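Local coordinates for protein L-threonine 3-dehydrogenase (PDB 7OL1) that probably catalyses the NAD-dependent oxidation of L-threonine at its 3-hydroxyl group, at residues Tyr46-Val51 with Cys65-Phe70; Gly182-Gly187 with Ile255-Phe260; Met231-Met236 with Met265-Glu270. All coordinates share one frame; numbering follows the deposited sequence.

All three interactions reach one mixed sheet built around the Rossmann core. Interaction 1 lies at the surface, where the turn after helix 33-46 meets the start of strand 69-72. Interaction 2 is buried and joins the beginning of strand 184-194 to the loop before strand 260-261, while interaction 3 pairs strand 232-235, a neighbour of 184-194, with strand 265-266. Their centres are 27 Å (1 and 2), 25 Å (2 and 3) and 32 Å (1 and 3) apart, and none touches another. Interaction 1 closes before the others open; the segments of interactions 2 and 3 alternate along the chain, so the later part of the sheet is interlaced in sequence.

Interaction 1: Tyr46-Val51 with Cys65-Phe70; sequences YGEQNV and CESGIF
The two backbones draw closest at Glu48 and Gly68, whose CA atoms lie 5.7 Å apart, and they diverge slightly at the next pair, Gln49 and Ile69. Glu48 spans the gap with its acid group. Its chain bends at chi2 (-112°), which carries the acid group over to Ser67 and Gly68. The hydroxyl of Ser67 donates to it: OG lies 2.9 Å from Glu48 OE2 and uses that oxygen's syn lone pair, on the side of OE1. Ser67 OG stands opposite its own backbone N (chi1 -166°), and from there it meets the acid. The other acid oxygen, Glu48 OE1, sits 3.4 Å from Gly68 CA. Arg43 of helix 33-46 touches both Glu48 and Ser67.

The contact sits at one edge of the Rossmann fold. Helix 33-46 is the crossover between parallel strands 25-28 and 51-55, and strand 69-72 lies on the far side of 51-55 from 25-28. Segment 46-51 is thus the return from helix to strand, with Gly47 leaving the helix at positive phi.

Ile69 carries the rest of the contact, its hydrocarbon chain lying against polar atoms of segment 46-51. Its side chain crosses that of Gln49 at about a right angle, the end methyl CD1 coming 3.6 Å from Gln49 NE2, while CG1 lies 3.9 Å from Glu48 O. Nearer the backbone, Ile69 CB approaches Val51 O at 3.8 Å. The turn carrying Glu48 and Gln49 is braced from within: Asn50 N donates to Gly47 O, and Asn50 ND2 reaches back to Tyr46 O at 2.9 Å in a nearly straight bond (163°) lying in the carbonyl plane.

Interaction 2: Gly182-Gly187 with Ile255-Phe260; sequences GVDTRG and IHRNAF
A salt-bridge network of Asp184, Arg186 and Arg257 ties the start of strand 184-194 to the loop leading into strand 260-261. Its hub is Asp184 OD1, which accepts from both arginines. Asp184 CG lies opposite the backbone N (chi1 -179°), and the carboxylate stands almost perpendicular to the Arg257 guanidinium, the planes 84° apart. Arg257 NH2 approaches OD1 at 2.6 Å on the anti side, somewhat out of the carboxylate plane. Arg186 comes side-on from its own strand, NE using the syn lone pair of the same oxygen at 2.8 Å and NH2 adding a longer bond; its NH1 is held by Leu246 O and Ala249 O. The shared carboxylate probably offsets the two positive charges.

Arg257 bends at chi3, which brings NE 3.1 Å from Thr185 O, a bond lying in both the carbonyl and guanidinium planes. Beside it, Asn258 ND2 donates to Thr185 OG1 at 2.7 Å, the two side chains crossing at about a right angle. Helix 162-181 covers this pair: Cys174 O bonds Thr185 OG1, and Asp175 OD1 bonds Asn258 ND2.

Further along, backbone bonds take over. Gly187 N donates to Arg257 O at 3.0 Å, and Phe260 N to Gly187 O in a straighter bond (169°), with the cis peptide before Ala259 lying between Arg257 and Phe260. Asn258 O is bound by Arg158 of the second subunit. Phe260 also pairs through its backbone with Arg189, and this staggered bonding to residues two apart is that of parallel strands joining the sheet of a Rossmann-type fold.

Interaction 3: Met231-Met236 with Met265-Glu270; sequences MDMMYM and MSFSPE
Met233 and Met265 form a hydrogen-bonded pair, and Asp232 and Ser266 a non-hydrogen-bonded one, where strand 265-266 runs antiparallel to strand 232-235. This short ladder brings an antiparallel pairing to the otherwise parallel sheet of the Rossmann-type core, since strand 232-235 runs parallel to its other neighbour, 184-194.

The backbone bonds are unequal. Met233 N donates to Met265 O at 3.0 Å, whereas the return bond from Met265 N to Met233 O is weak. Beyond the ladder, Phe267 N reaches Met231 O at 3.3 Å. CA-H...O contacts lie among these bonds: Ser266 CA points its hydrogen at Met231 O, and Asp232 CA does the same to Met265 O.

On the sheet face of Asp232 and Ser266 the polar ends approach each other only loosely, Asp232 OD2 being 4.0 Å from Ser266 OG. Each has stronger partners: Thr263 OG1 and Leu304 N bind Asp232 OD2, and Asn302 O binds Ser266 OG, so residues 302-304 are held along this face.

The apolar contacts gather on the face of Met233 and Met265, where helices 207-217 and 321-334 pack over Phe267. Met265 CG touches Met233 CB at 4.0 Å. Phe267 takes a chi1 of 56°, its CG lying between the backbone N and the carbonyl carbon, and its side chain crosses that of Met233 at about a right angle. Met233 bends at chi2 (-79°), and its sulfur makes an oblique Met-aromatic contact with SD 5.3 Å from the Phe267 ring centroid; closest to the ring is Met233 CG, 3.5 Å from Phe267 CZ.

Interaction 1: Tyr46-Val51 with Cys65-Phe70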
loop_
_atom_site.group_PDB
_atom_site.type_symbol
_atom_site.label_atom_id
_atom_site.label_comp_id
_atom_site.label_asym_id
_atom_site.label_seq_id
_atom_site.Cartn_x
_atom_site.Cartn_y
_atom_site.Cartn_z
ATOM N N TYR A 46 -4.848 31.436 13.413
ATOM C CA TYR A 46 -4.018 30.838 14.495
ATOM C C TYR A 46 -2.780 31.698 14.791
ATOM O O TYR A 46 -2.093 31.375 15.783
ATOM C CB TYR A 46 -3.613 29.411 14.117
ATOM C CG TYR A 46 -4.711 28.380 14.164
ATOM C CD1 TYR A 46 -5.617 28.249 13.126
ATOM C CD2 TYR A 46 -4.816 27.501 15.231
ATOM C CE1 TYR A 46 -6.638 27.311 13.170
ATOM C CE2 TYR A 46 -5.818 26.544 15.282
ATOM C CZ TYR A 46 -6.730 26.448 14.247
ATOM O OH TYR A 46 -7.701 25.497 14.303
ATOM N N GLY A 47 -2.462 32.682 13.938
ATOM C CA GLY A 47 -1.417 33.685 14.204
ATOM C C GLY A 47 -0.250 33.554 13.243
ATOM O O GLY A 47 0.299 32.442 13.162
ATOM N N GLU A 48 0.143 34.659 12.585
ATOM C CA GLU A 48 1.260 34.724 11.598
ATOM C C GLU A 48 2.524 34.038 12.165
ATOM O O GLU A 48 3.324 33.473 11.358
ATOM C CB GLU A 48 1.498 36.191 11.215
ATOM C CG GLU A 48 0.744 36.649 9.969
ATOM C CD GLU A 48 1.648 36.952 8.782
ATOM O OE1 GLU A 48 2.865 37.158 9.007
ATOM O OE2 GLU A 48 1.148 36.983 7.637
ATOM N N GLN A 49 2.642 34.013 13.498
ATOM C CA GLN A 49 3.858 33.643 14.266
ATOM C C GLN A 49 3.770 32.189 14.756
ATOM O O GLN A 49 4.749 31.713 15.370
ATOM C CB GLN A 49 4.015 34.629 15.436
ATOM C CG GLN A 49 5.372 35.340 15.502
ATOM C CD GLN A 49 5.998 35.720 14.170
ATOM O OE1 GLN A 49 5.408 36.403 13.318
ATOM N NE2 GLN A 49 7.244 35.299 13.987
ATOM N N ASN A 50 2.651 31.514 14.492
ATOM C CA ASN A 50 2.386 30.119 14.941
ATOM C C ASN A 50 2.251 29.139 13.764
ATOM O O ASN A 50 2.064 27.924 14.014
ATOM C CB ASN A 50 1.111 30.076 15.763
ATOM C CG ASN A 50 1.278 30.837 17.048
ATOM O OD1 ASN A 50 2.276 30.683 17.734
ATOM N ND2 ASN A 50 0.303 31.649 17.380
ATOM N N VAL A 51 2.336 29.652 12.538
ATOM C CA VAL A 51 2.268 28.863 11.283
ATOM C C VAL A 51 3.603 29.012 10.559
ATOM O O VAL A 51 3.912 30.157 10.033
ATOM C CB VAL A 51 1.087 29.324 10.417
ATOM C CG1 VAL A 51 1.046 28.619 9.073
ATOM C CG2 VAL A 51 -0.206 29.116 11.161
ATOM N N CYS A 65 5.533 33.189 0.723
ATOM C CA CYS A 65 6.997 33.424 0.858
ATOM C C CYS A 65 7.302 34.836 1.358
ATOM O O CYS A 65 8.425 35.032 1.846
ATOM C CB CYS A 65 7.704 33.236 -0.475
ATOM S SG CYS A 65 8.191 31.519 -0.742
ATOM N N GLU A 66 6.357 35.770 1.226
ATOM C CA GLU A 66 6.587 37.214 1.471
ATOM C C GLU A 66 5.476 37.734 2.393
ATOM O O GLU A 66 4.580 38.430 1.898
ATOM C CB GLU A 66 6.677 37.891 0.096
ATOM C CG GLU A 66 7.217 36.960 -1.000
ATOM C CD GLU A 66 7.882 37.589 -2.216
ATOM O OE1 GLU A 66 8.385 38.730 -2.101
ATOM O OE2 GLU A 66 7.914 36.919 -3.276
ATOM N N SER A 67 5.509 37.367 3.679
ATOM C CA SER A 67 4.422 37.663 4.648
ATOM C C SER A 67 4.707 37.137 6.064
ATOM O O SER A 67 4.368 37.881 6.994
ATOM C CB SER A 67 3.110 37.111 4.174
ATOM O OG SER A 67 2.040 37.663 4.931
ATOM N N GLY A 68 5.218 35.909 6.264
ATOM C CA GLY A 68 5.363 35.365 7.636
ATOM C C GLY A 68 6.608 34.513 7.843
ATOM O O GLY A 68 7.674 34.888 7.309
ATOM N N ILE A 69 6.486 33.415 8.609
ATOM C CA ILE A 69 7.570 32.404 8.801
ATOM C C ILE A 69 7.574 31.405 7.644
ATOM O O ILE A 69 6.520 30.823 7.379
ATOM C CB ILE A 69 7.428 31.656 10.130
ATOM C CG1 ILE A 69 7.159 32.613 11.295
ATOM C CG2 ILE A 69 8.650 30.775 10.366
ATOM C CD1 ILE A 69 7.144 31.945 12.694
ATOM N N PHE A 70 8.740 31.190 7.035
ATOM C CA PHE A 70 8.980 30.253 5.905
ATOM C C PHE A 70 10.359 29.615 6.041
ATOM O O PHE A 70 11.321 30.311 6.319
ATOM C CB PHE A 70 8.939 30.941 4.549
ATOM C CG PHE A 70 9.179 30.007 3.395
ATOM C CD1 PHE A 70 8.131 29.298 2.833
ATOM C CD2 PHE A 70 10.449 29.824 2.869
ATOM C CE1 PHE A 70 8.349 28.436 1.767
ATOM C CE2 PHE A 70 10.665 28.966 1.798
ATOM C CZ PHE A 70 9.613 28.270 1.252
#

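Interaction 2: Gly182-Gly187 with Ile255-Phe260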
loop_
_atom_site.group_PDB
_atom_site.type_symbol
_atom_site.label_atom_id
_atom_site.label_comp_id
_atom_site.label_asym_id
_atom_site.label_seq_id
_atom_site.Cartn_x
_atom_site.Cartn_y
_atom_site.Cartn_z
ATOM N N GLY A 182 0.082 4.819 18.649
ATOM C CA GLY A 182 -0.847 5.829 19.173
ATOM C C GLY A 182 -0.617 7.213 18.595
ATOM O O GLY A 182 -1.144 8.177 19.184
ATOM N N VAL A 183 0.055 7.335 17.451
ATOM C CA VAL A 183 0.237 8.665 16.806
ATOM C C VAL A 183 -1.142 9.172 16.349
ATOM O O VAL A 183 -1.886 8.376 15.744
ATOM C CB VAL A 183 1.221 8.569 15.626
ATOM C CG1 VAL A 183 1.481 9.931 15.002
ATOM C CG2 VAL A 183 2.529 7.902 16.030
ATOM N N ASP A 184 -1.465 10.450 16.568
ATOM C CA ASP A 184 -2.754 11.018 16.094
ATOM C C ASP A 184 -2.593 11.303 14.594
ATOM O O ASP A 184 -2.510 12.491 14.205
ATOM C CB ASP A 184 -3.297 12.182 16.956
ATOM C CG ASP A 184 -4.639 12.749 16.477
ATOM O OD1 ASP A 184 -5.474 11.946 15.983
ATOM O OD2 ASP A 184 -4.820 14.008 16.492
ATOM N N THR A 185 -2.717 10.257 13.770
ATOM C CA THR A 185 -2.820 10.382 12.291
ATOM C C THR A 185 -4.287 10.451 11.809
ATOM O O THR A 185 -5.183 9.751 12.370
ATOM C CB THR A 185 -2.032 9.242 11.642
ATOM O OG1 THR A 185 -2.771 8.021 11.721
ATOM C CG2 THR A 185 -0.677 9.090 12.299
ATOM N N ARG A 186 -4.515 11.255 10.772
ATOM C CA ARG A 186 -5.831 11.511 10.157
ATOM C C ARG A 186 -5.674 12.065 8.747
ATOM O O ARG A 186 -4.653 12.724 8.489
ATOM C CB ARG A 186 -6.589 12.591 10.932
ATOM C CG ARG A 186 -6.850 12.239 12.390
ATOM C CD ARG A 186 -7.558 13.388 13.058
ATOM N NE ARG A 186 -7.523 13.215 14.504
ATOM C CZ ARG A 186 -8.381 13.782 15.361
ATOM N NH1 ARG A 186 -9.351 14.595 14.950
ATOM N NH2 ARG A 186 -8.246 13.527 16.644
ATOM N N GLY A 187 -6.686 11.903 7.889
ATOM C CA GLY A 187 -6.594 12.458 6.530
ATOM C C GLY A 187 -7.885 12.385 5.760
ATOM O O GLY A 187 -8.812 11.735 6.201
ATOM N N ILE A 255 -13.804 6.285 13.706
ATOM C CA ILE A 255 -13.698 4.820 13.503
ATOM C C ILE A 255 -12.610 4.589 12.455
ATOM O O ILE A 255 -11.747 3.731 12.687
ATOM C CB ILE A 255 -15.063 4.214 13.122
ATOM C CG1 ILE A 255 -16.003 4.208 14.337
ATOM C CG2 ILE A 255 -14.886 2.822 12.515
ATOM C CD1 ILE A 255 -17.376 4.799 14.070
ATOM N N HIS A 256 -12.716 5.313 11.349
ATOM C CA HIS A 256 -11.680 5.519 10.306
ATOM C C HIS A 256 -10.761 6.705 10.656
ATOM O O HIS A 256 -11.121 7.561 11.492
ATOM C CB HIS A 256 -12.373 5.761 8.965
ATOM C CG HIS A 256 -13.398 4.730 8.635
ATOM N ND1 HIS A 256 -14.706 4.858 9.013
ATOM C CD2 HIS A 256 -13.298 3.546 7.998
ATOM C CE1 HIS A 256 -15.377 3.811 8.595
ATOM N NE2 HIS A 256 -14.537 2.987 7.981
ATOM N N ARG A 257 -9.593 6.755 10.027
ATOM C CA ARG A 257 -8.588 7.818 10.272
ATOM C C ARG A 257 -7.952 8.178 8.929
ATOM O O ARG A 257 -8.101 9.354 8.504
ATOM C CB ARG A 257 -7.598 7.365 11.347
ATOM C CG ARG A 257 -8.010 7.739 12.767
ATOM C CD ARG A 257 -7.096 7.235 13.883
ATOM N NE ARG A 257 -6.701 8.399 14.667
ATOM C CZ ARG A 257 -7.151 8.660 15.866
ATOM N NH1 ARG A 257 -7.979 7.817 16.450
ATOM N NH2 ARG A 257 -6.768 9.743 16.499
ATOM N N ASN A 258 -7.311 7.223 8.241
ATOM C CA ASN A 258 -6.544 7.554 7.012
ATOM C C ASN A 258 -7.074 6.694 5.882
ATOM O O ASN A 258 -6.764 5.505 5.854
ATOM C CB ASN A 258 -5.028 7.377 7.227
ATOM C CG ASN A 258 -4.442 8.292 8.290
ATOM O OD1 ASN A 258 -4.144 9.461 7.999
ATOM N ND2 ASN A 258 -4.259 7.769 9.504
ATOM N N ALA A 259 -7.887 7.254 4.979
ATOM C CA ALA A 259 -8.398 8.616 5.006
ATOM C C ALA A 259 -9.874 8.643 4.584
ATOM O O ALA A 259 -10.306 7.783 3.786
ATOM C CB ALA A 259 -7.611 9.477 4.044
ATOM N N PHE A 260 -10.574 9.699 4.980
ATOM C CA PHE A 260 -12.046 9.820 4.874
ATOM C C PHE A 260 -12.394 10.309 3.487
ATOM O O PHE A 260 -11.848 11.337 3.131
ATOM C CB PHE A 260 -12.587 10.842 5.869
ATOM C CG PHE A 260 -12.689 10.370 7.293
ATOM C CD1 PHE A 260 -13.829 9.735 7.737
ATOM C CD2 PHE A 260 -11.701 10.641 8.217
ATOM C CE1 PHE A 260 -13.959 9.332 9.061
ATOM C CE2 PHE A 260 -11.826 10.228 9.538
ATOM C CZ PHE A 260 -12.947 9.558 9.958
#

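Interaction 3: Met231-Met236 with Met265-Glu270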
loop_
_atom_site.group_PDB
_atom_site.type_symbol
_atom_site.label_atom_id
_atom_site.label_comp_id
_atom_site.label_asym_id
_atom_site.label_seq_id
_atom_site.Cartn_x
_atom_site.Cartn_y
_atom_site.Cartn_z
ATOM N N MET A 231 -17.450 13.318 -12.161
ATOM C CA MET A 231 -16.284 13.307 -11.227
ATOM C C MET A 231 -16.649 13.993 -9.905
ATOM O O MET A 231 -17.428 14.954 -9.927
ATOM C CB MET A 231 -15.095 14.046 -11.849
ATOM C CG MET A 231 -14.046 13.106 -12.419
ATOM S SD MET A 231 -12.790 13.921 -13.442
ATOM C CE MET A 231 -13.809 15.021 -14.424
ATOM N N ASP A 232 -16.073 13.576 -8.779
ATOM C CA ASP A 232 -16.224 14.415 -7.564
ATOM C C ASP A 232 -15.360 15.671 -7.704
ATOM O O ASP A 232 -14.233 15.583 -8.264
ATOM C CB ASP A 232 -15.831 13.716 -6.277
ATOM C CG ASP A 232 -16.760 12.590 -5.914
ATOM O OD1 ASP A 232 -16.569 11.481 -6.493
ATOM O OD2 ASP A 232 -17.633 12.830 -5.048
ATOM N N MET A 233 -15.883 16.770 -7.164
ATOM C CA MET A 233 -15.228 18.080 -7.059
ATOM C C MET A 233 -15.593 18.702 -5.715
ATOM O O MET A 233 -16.594 18.271 -5.089
ATOM C CB MET A 233 -15.686 19.029 -8.157
ATOM C CG MET A 233 -15.413 18.514 -9.521
ATOM S SD MET A 233 -13.737 18.758 -9.972
ATOM C CE MET A 233 -13.805 18.148 -11.655
ATOM N N MET A 234 -14.786 19.685 -5.317
ATOM C CA MET A 234 -14.975 20.486 -4.092
ATOM C C MET A 234 -14.314 21.864 -4.315
ATOM O O MET A 234 -13.277 21.939 -5.012
ATOM C CB MET A 234 -14.385 19.718 -2.904
ATOM C CG MET A 234 -14.717 20.352 -1.571
ATOM S SD MET A 234 -14.224 19.429 -0.082
ATOM C CE MET A 234 -14.684 17.765 -0.551
ATOM N N TYR A 235 -14.947 22.938 -3.845
ATOM C CA TYR A 235 -14.396 24.313 -3.941
ATOM C C TYR A 235 -13.383 24.504 -2.820
ATOM O O TYR A 235 -13.707 24.172 -1.632
ATOM C CB TYR A 235 -15.496 25.367 -3.770
ATOM C CG TYR A 235 -15.214 26.760 -4.289
ATOM C CD1 TYR A 235 -14.398 26.969 -5.387
ATOM C CD2 TYR A 235 -15.817 27.870 -3.715
ATOM C CE1 TYR A 235 -14.186 28.234 -5.901
ATOM C CE2 TYR A 235 -15.609 29.145 -4.211
ATOM C CZ TYR A 235 -14.798 29.326 -5.318
ATOM O OH TYR A 235 -14.585 30.561 -5.855
ATOM N N MET A 236 -12.244 25.118 -3.148
ATOM C CA MET A 236 -11.082 25.124 -2.231
ATOM C C MET A 236 -11.500 25.482 -0.800
ATOM O O MET A 236 -11.081 24.796 0.130
ATOM C CB MET A 236 -9.977 26.047 -2.726
ATOM C CG MET A 236 -8.766 25.994 -1.827
ATOM S SD MET A 236 -8.058 24.330 -1.637
ATOM C CE MET A 236 -7.389 24.081 -3.279
ATOM N N MET A 265 -19.931 17.639 -4.553
ATOM C CA MET A 265 -20.606 17.615 -5.873
ATOM C C MET A 265 -19.925 16.580 -6.789
ATOM O O MET A 265 -18.770 16.248 -6.523
ATOM C CB MET A 265 -20.653 19.021 -6.513
ATOM C CG MET A 265 -19.331 19.783 -6.643
ATOM S SD MET A 265 -19.450 21.626 -6.921
ATOM C CE MET A 265 -19.852 22.190 -5.275
ATOM N N SER A 266 -20.697 15.994 -7.716
ATOM C CA SER A 266 -20.267 15.327 -8.973
ATOM C C SER A 266 -20.851 16.106 -10.150
ATOM O O SER A 266 -21.984 16.578 -10.023
ATOM C CB SER A 266 -20.721 13.893 -9.066
ATOM O OG SER A 266 -20.538 13.221 -7.834
ATOM N N PHE A 267 -20.133 16.206 -11.267
ATOM C CA PHE A 267 -20.667 16.851 -12.481
ATOM C C PHE A 267 -19.801 16.588 -13.721
ATOM O O PHE A 267 -18.538 16.423 -13.695
ATOM C CB PHE A 267 -20.933 18.333 -12.215
ATOM C CG PHE A 267 -19.777 19.167 -11.723
ATOM C CD1 PHE A 267 -18.707 19.453 -12.563
ATOM C CD2 PHE A 267 -19.805 19.739 -10.456
ATOM C CE1 PHE A 267 -17.659 20.247 -12.128
ATOM C CE2 PHE A 267 -18.766 20.548 -10.030
ATOM C CZ PHE A 267 -17.698 20.801 -10.868
ATOM N N SER A 268 -20.539 16.513 -14.824
ATOM C CA SER A 268 -20.039 16.407 -16.210
ATOM C C SER A 268 -19.765 17.816 -16.704
ATOM O O SER A 268 -20.389 18.760 -16.232
ATOM C CB SER A 268 -21.050 15.714 -17.073
ATOM O OG SER A 268 -22.272 16.447 -17.099
ATOM N N PRO A 269 -18.847 17.991 -17.673
ATOM C CA PRO A 269 -18.505 19.323 -18.182
ATOM C C PRO A 269 -19.731 20.157 -18.590
ATOM O O PRO A 269 -19.759 21.373 -18.410
ATOM C CB PRO A 269 -17.641 18.987 -19.409
ATOM C CG PRO A 269 -16.996 17.656 -19.071
ATOM C CD PRO A 269 -18.071 16.913 -18.308
ATOM N N GLU A 270 -20.725 19.467 -19.134
ATOM C CA GLU A 270 -21.960 20.078 -19.671
ATOM C C GLU A 270 -22.791 20.647 -18.495
ATOM O O GLU A 270 -23.426 21.693 -18.708
ATOM C CB GLU A 270 -22.565 19.055 -20.649
ATOM C CG GLU A 270 -23.985 18.621 -20.346
ATOM C CD GLU A 270 -24.024 17.295 -19.599
ATOM O OE1 GLU A 270 -23.163 16.412 -19.905
ATOM O OE2 GLU A 270 -24.892 17.151 -18.708
#